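Local coordinates for protein esterase (Staphylococcus aureus subsp. aureus USA300_TCH1516, PDB 3D7R) that probably hydrolyses ester bonds, as a putative esterase of the alpha/beta hydrolase fold, at residues F53-R61 / Y135-I143. Numbering follows the deposited sequence.
Sequences FYKREIENR and YPKTPEFHI
P139 packs against helix 46-61 between F53, R56 and E57. It follows a cis peptide bond. Its CG lies 3.3 Å from the backbone O of F53, and its CD meets CB of R56 at 3.8 Å. CB of P139 also reaches CB and CD1 of F53, and the two side chains run past one another in opposite senses. K234 of helix 225-236 touches both.

N60 meets K137 at about a right angle. Its ND2 sits 3.3 Å from K137 CB. The same ND2 lies 3.0 Å from O of T138, but the angle is too poor for a hydrogen bond. Instead it donates to A108 O and to water 2, which is also bound by K137 O and E140 N. R56 NH2 donates to N60 OD1 over 2.7 Å, from above the carbonyl plane. R56 folds back at its second and third torsions, which places NH2 at the amide oxygen. Bonds at both ends should fix the amide's rotation.

R61 and E140 form a salt bridge. R61 NE reaches E140 OE1 at 2.7 Å in a weak hydrogen bond, with an N-H...O angle of only 130°. R61 NH2 makes a longer, weak bond to E140 OE2, which lies at the guanidinium edge. The guanidinium of R61 and the carboxylate of E140 are almost perpendicular, 87° apart. The E140 chain is extended, with CG anti to the backbone N (chi1 -178°), and this carries the carboxylate to the helix. R61 NH2 also bonds weakly to E57 OE2 at 2.7 Å. Water 1 joins E57 O to E140 OE1.

The contact fastens helix 46-61 to the loop between strand 129-133 and helix 143-161. Apolar packing centres on P139. Beside it, one arginine shared by two glutamates probably offsets their like charges, and two waters bridge helix and loop.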
loop_
_atom_site.group_PDB
_atom_site.type_symbol
_atom_site.label_atom_id
_atom_site.label_comp_id
_atom_site.label_asym_id
_atom_site.label_seq_id
_atom_site.Cartn_x
_atom_site.Cartn_y
_atom_site.Cartn_z
ATOM N N PHE A 53 -7.725 -15.338 -11.511
ATOM C CA PHE A 53 -8.873 -15.239 -10.597
ATOM C C PHE A 53 -9.227 -16.580 -9.975
ATOM O O PHE A 53 -9.506 -16.652 -8.787
ATOM C CB PHE A 53 -10.118 -14.635 -11.272
ATOM C CG PHE A 53 -9.990 -13.155 -11.595
ATOM C CD1 PHE A 53 -9.201 -12.314 -10.807
ATOM C CD2 PHE A 53 -10.668 -12.610 -12.685
ATOM C CE1 PHE A 53 -9.082 -10.959 -11.099
ATOM C CE2 PHE A 53 -10.559 -11.226 -12.991
ATOM C CZ PHE A 53 -9.758 -10.419 -12.200
ATOM N N TYR A 54 -9.243 -17.632 -10.789
ATOM C CA TYR A 54 -9.469 -18.990 -10.290
ATOM C C TYR A 54 -8.477 -19.345 -9.163
ATOM O O TYR A 54 -8.886 -19.763 -8.067
ATOM C CB TYR A 54 -9.356 -20.020 -11.424
ATOM C CG TYR A 54 -9.472 -21.454 -10.930
ATOM C CD1 TYR A 54 -10.719 -22.077 -10.848
ATOM C CD2 TYR A 54 -8.344 -22.186 -10.554
ATOM C CE1 TYR A 54 -10.845 -23.393 -10.408
ATOM C CE2 TYR A 54 -8.460 -23.513 -10.102
ATOM C CZ TYR A 54 -9.719 -24.101 -10.038
ATOM O OH TYR A 54 -9.875 -25.404 -9.597
ATOM N N LYS A 55 -7.187 -19.169 -9.439
ATOM C CA LYS A 55 -6.126 -19.407 -8.445
ATOM C C LYS A 55 -6.292 -18.542 -7.185
ATOM O O LYS A 55 -6.187 -19.041 -6.061
ATOM C CB LYS A 55 -4.740 -19.144 -9.068
ATOM C CG LYS A 55 -3.582 -19.566 -8.167
ATOM C CD LYS A 55 -2.227 -19.473 -8.880
ATOM C CE LYS A 55 -1.124 -20.125 -8.036
ATOM N NZ LYS A 55 -0.877 -19.407 -6.744
ATOM N N ARG A 56 -6.547 -17.248 -7.371
ATOM C CA ARG A 56 -6.607 -16.338 -6.213
ATOM C C ARG A 56 -7.826 -16.628 -5.327
ATOM O O ARG A 56 -7.753 -16.537 -4.112
ATOM C CB ARG A 56 -6.605 -14.862 -6.646
ATOM C CG ARG A 56 -5.337 -14.365 -7.385
ATOM C CD ARG A 56 -4.029 -14.808 -6.714
ATOM N NE ARG A 56 -4.055 -14.585 -5.266
ATOM C CZ ARG A 56 -3.257 -15.215 -4.403
ATOM N NH1 ARG A 56 -2.346 -16.067 -4.862
ATOM N NH2 ARG A 56 -3.352 -14.978 -3.089
ATOM N N GLU A 57 -8.951 -16.984 -5.933
ATOM C CA GLU A 57 -10.121 -17.338 -5.123
ATOM C C GLU A 57 -9.762 -18.409 -4.072
ATOM O O GLU A 57 -10.123 -18.284 -2.896
ATOM C CB GLU A 57 -11.280 -17.832 -5.993
ATOM C CG GLU A 57 -12.570 -18.038 -5.193
ATOM C CD GLU A 57 -13.736 -18.490 -6.049
ATOM O OE1 GLU A 57 -13.552 -18.712 -7.281
ATOM O OE2 GLU A 57 -14.846 -18.627 -5.486
ATOM N N ILE A 58 -9.053 -19.441 -4.529
ATOM C CA ILE A 58 -8.655 -20.603 -3.721
ATOM C C ILE A 58 -7.576 -20.233 -2.710
ATOM O O ILE A 58 -7.695 -20.557 -1.515
ATOM C CB ILE A 58 -8.138 -21.763 -4.635
ATOM C CG1 ILE A 58 -9.292 -22.352 -5.452
ATOM C CG2 ILE A 58 -7.471 -22.869 -3.814
ATOM C CD1 ILE A 58 -8.816 -23.369 -6.543
ATOM N N GLU A 59 -6.542 -19.532 -3.182
ATOM C CA GLU A 59 -5.420 -19.166 -2.326
ATOM C C GLU A 59 -5.823 -18.177 -1.252
ATOM O O GLU A 59 -5.336 -18.260 -0.131
ATOM C CB GLU A 59 -4.243 -18.608 -3.148
ATOM C CG GLU A 59 -3.549 -19.664 -4.048
ATOM C CD GLU A 59 -3.085 -20.895 -3.279
ATOM O OE1 GLU A 59 -2.525 -20.748 -2.167
ATOM O OE2 GLU A 59 -3.280 -22.015 -3.797
ATOM N N ASN A 60 -6.699 -17.233 -1.592
ATOM C CA ASN A 60 -7.062 -16.177 -0.649
ATOM C C ASN A 60 -7.866 -16.668 0.554
ATOM O O ASN A 60 -7.885 -15.998 1.580
ATOM C CB ASN A 60 -7.816 -15.036 -1.349
ATOM C CG ASN A 60 -6.904 -14.165 -2.205
ATOM O OD1 ASN A 60 -5.677 -14.150 -2.029
ATOM N ND2 ASN A 60 -7.499 -13.446 -3.148
ATOM N N ARG A 61 -8.552 -17.803 0.414
ATOM C CA ARG A 61 -9.359 -18.361 1.514
ATOM C C ARG A 61 -8.502 -18.991 2.602
ATOM O O ARG A 61 -8.942 -19.121 3.749
ATOM C CB ARG A 61 -10.388 -19.388 1.018
ATOM C CG ARG A 61 -11.456 -18.812 0.127
ATOM C CD ARG A 61 -12.720 -19.647 0.156
ATOM N NE ARG A 61 -13.690 -19.163 -0.823
ATOM C CZ ARG A 61 -13.918 -19.699 -2.022
ATOM N NH1 ARG A 61 -13.253 -20.777 -2.440
ATOM N NH2 ARG A 61 -14.834 -19.150 -2.813
ATOM N N TYR A 135 -6.788 -8.037 4.804
ATOM C CA TYR A 135 -8.109 -7.491 4.457
ATOM C C TYR A 135 -8.711 -8.293 3.303
ATOM O O TYR A 135 -7.973 -8.948 2.556
ATOM C CB TYR A 135 -7.979 -5.996 4.096
ATOM C CG TYR A 135 -6.935 -5.728 3.021
ATOM C CD1 TYR A 135 -7.231 -5.934 1.663
ATOM C CD2 TYR A 135 -5.647 -5.287 3.356
ATOM C CE1 TYR A 135 -6.281 -5.707 0.688
ATOM C CE2 TYR A 135 -4.678 -5.062 2.371
ATOM C CZ TYR A 135 -5.006 -5.288 1.044
ATOM O OH TYR A 135 -4.079 -5.066 0.045
ATOM N N PRO A 136 -10.056 -8.306 3.182
ATOM C CA PRO A 136 -10.705 -9.083 2.113
ATOM C C PRO A 136 -10.164 -8.784 0.712
ATOM O O PRO A 136 -9.929 -7.617 0.346
ATOM C CB PRO A 136 -12.173 -8.648 2.209
ATOM C CG PRO A 136 -12.361 -8.346 3.689
ATOM C CD PRO A 136 -11.051 -7.658 4.066
ATOM N N LYS A 137 -9.979 -9.853 -0.056
ATOM C CA LYS A 137 -9.409 -9.789 -1.388
ATOM C C LYS A 137 -10.386 -10.219 -2.451
ATOM O O LYS A 137 -11.255 -11.093 -2.228
ATOM C CB LYS A 137 -8.187 -10.716 -1.502
ATOM C CG LYS A 137 -7.065 -10.483 -0.502
ATOM C CD LYS A 137 -6.599 -9.039 -0.520
ATOM C CE LYS A 137 -5.254 -8.865 0.205
ATOM N NZ LYS A 137 -5.350 -9.164 1.721
ATOM N N THR A 138 -10.207 -9.631 -3.632
ATOM C CA THR A 138 -10.861 -10.113 -4.830
ATOM C C THR A 138 -10.125 -11.388 -5.312
ATOM O O THR A 138 -8.950 -11.584 -4.984
ATOM C CB THR A 138 -10.977 -8.965 -5.901
ATOM O OG1 THR A 138 -12.305 -8.922 -6.451
ATOM C CG2 THR A 138 -9.913 -9.035 -7.024
ATOM N N PRO A 139 -10.782 -12.238 -6.130
ATOM C CA PRO A 139 -12.071 -12.037 -6.791
ATOM C C PRO A 139 -13.318 -12.297 -5.948
ATOM O O PRO A 139 -14.412 -11.958 -6.404
ATOM C CB PRO A 139 -12.026 -13.040 -7.954
ATOM C CG PRO A 139 -11.209 -14.186 -7.393
ATOM C CD PRO A 139 -10.167 -13.527 -6.503
ATOM N N GLU A 140 -13.187 -12.910 -4.771
ATOM C CA GLU A 140 -14.390 -13.215 -3.967
ATOM C C GLU A 140 -15.013 -11.968 -3.315
ATOM O O GLU A 140 -16.235 -11.796 -3.268
ATOM C CB GLU A 140 -14.095 -14.275 -2.902
ATOM C CG GLU A 140 -15.325 -14.650 -2.074
ATOM C CD GLU A 140 -15.189 -15.992 -1.366
ATOM O OE1 GLU A 140 -14.050 -16.466 -1.155
ATOM O OE2 GLU A 140 -16.241 -16.573 -1.007
ATOM N N PHE A 141 -14.163 -11.104 -2.799
ATOM C CA PHE A 141 -14.632 -9.890 -2.145
ATOM C C PHE A 141 -14.335 -8.630 -2.950
ATOM O O PHE A 141 -13.544 -8.638 -3.902
ATOM C CB PHE A 141 -14.075 -9.839 -0.716
ATOM C CG PHE A 141 -14.453 -11.051 0.102
ATOM C CD1 PHE A 141 -15.745 -11.175 0.620
ATOM C CD2 PHE A 141 -13.551 -12.091 0.300
ATOM C CE1 PHE A 141 -16.116 -12.298 1.345
ATOM C CE2 PHE A 141 -13.911 -13.218 1.021
ATOM C CZ PHE A 141 -15.192 -13.328 1.551
ATOM N N HIS A 142 -14.974 -7.533 -2.553
ATOM C CA HIS A 142 -15.010 -6.346 -3.373
ATOM C C HIS A 142 -14.712 -5.107 -2.551
ATOM O O HIS A 142 -14.546 -5.178 -1.331
ATOM C CB HIS A 142 -16.383 -6.255 -4.054
ATOM C CG HIS A 142 -16.725 -7.481 -4.849
ATOM N ND1 HIS A 142 -17.597 -8.446 -4.393
ATOM C CD2 HIS A 142 -16.263 -7.925 -6.041
ATOM C CE1 HIS A 142 -17.687 -9.414 -5.288
ATOM N NE2 HIS A 142 -16.888 -9.122 -6.299
ATOM N N ILE A 143 -14.649 -3.977 -3.234
ATOM C CA ILE A 143 -14.285 -2.700 -2.616
ATOM C C ILE A 143 -14.887 -2.442 -1.211
ATOM O O ILE A 143 -14.147 -2.128 -0.285
ATOM C CB ILE A 143 -14.543 -1.515 -3.587
ATOM C CG1 ILE A 143 -14.065 -0.195 -2.952
ATOM C CG2 ILE A 143 -16.021 -1.493 -4.049
ATOM C CD1 ILE A 143 -14.117 1.019 -3.873
HETATM O O HOH W 1 -11.327 -15.995 -1.929
HETATM O O HOH W 2 -10.623 -13.672 -3.114
#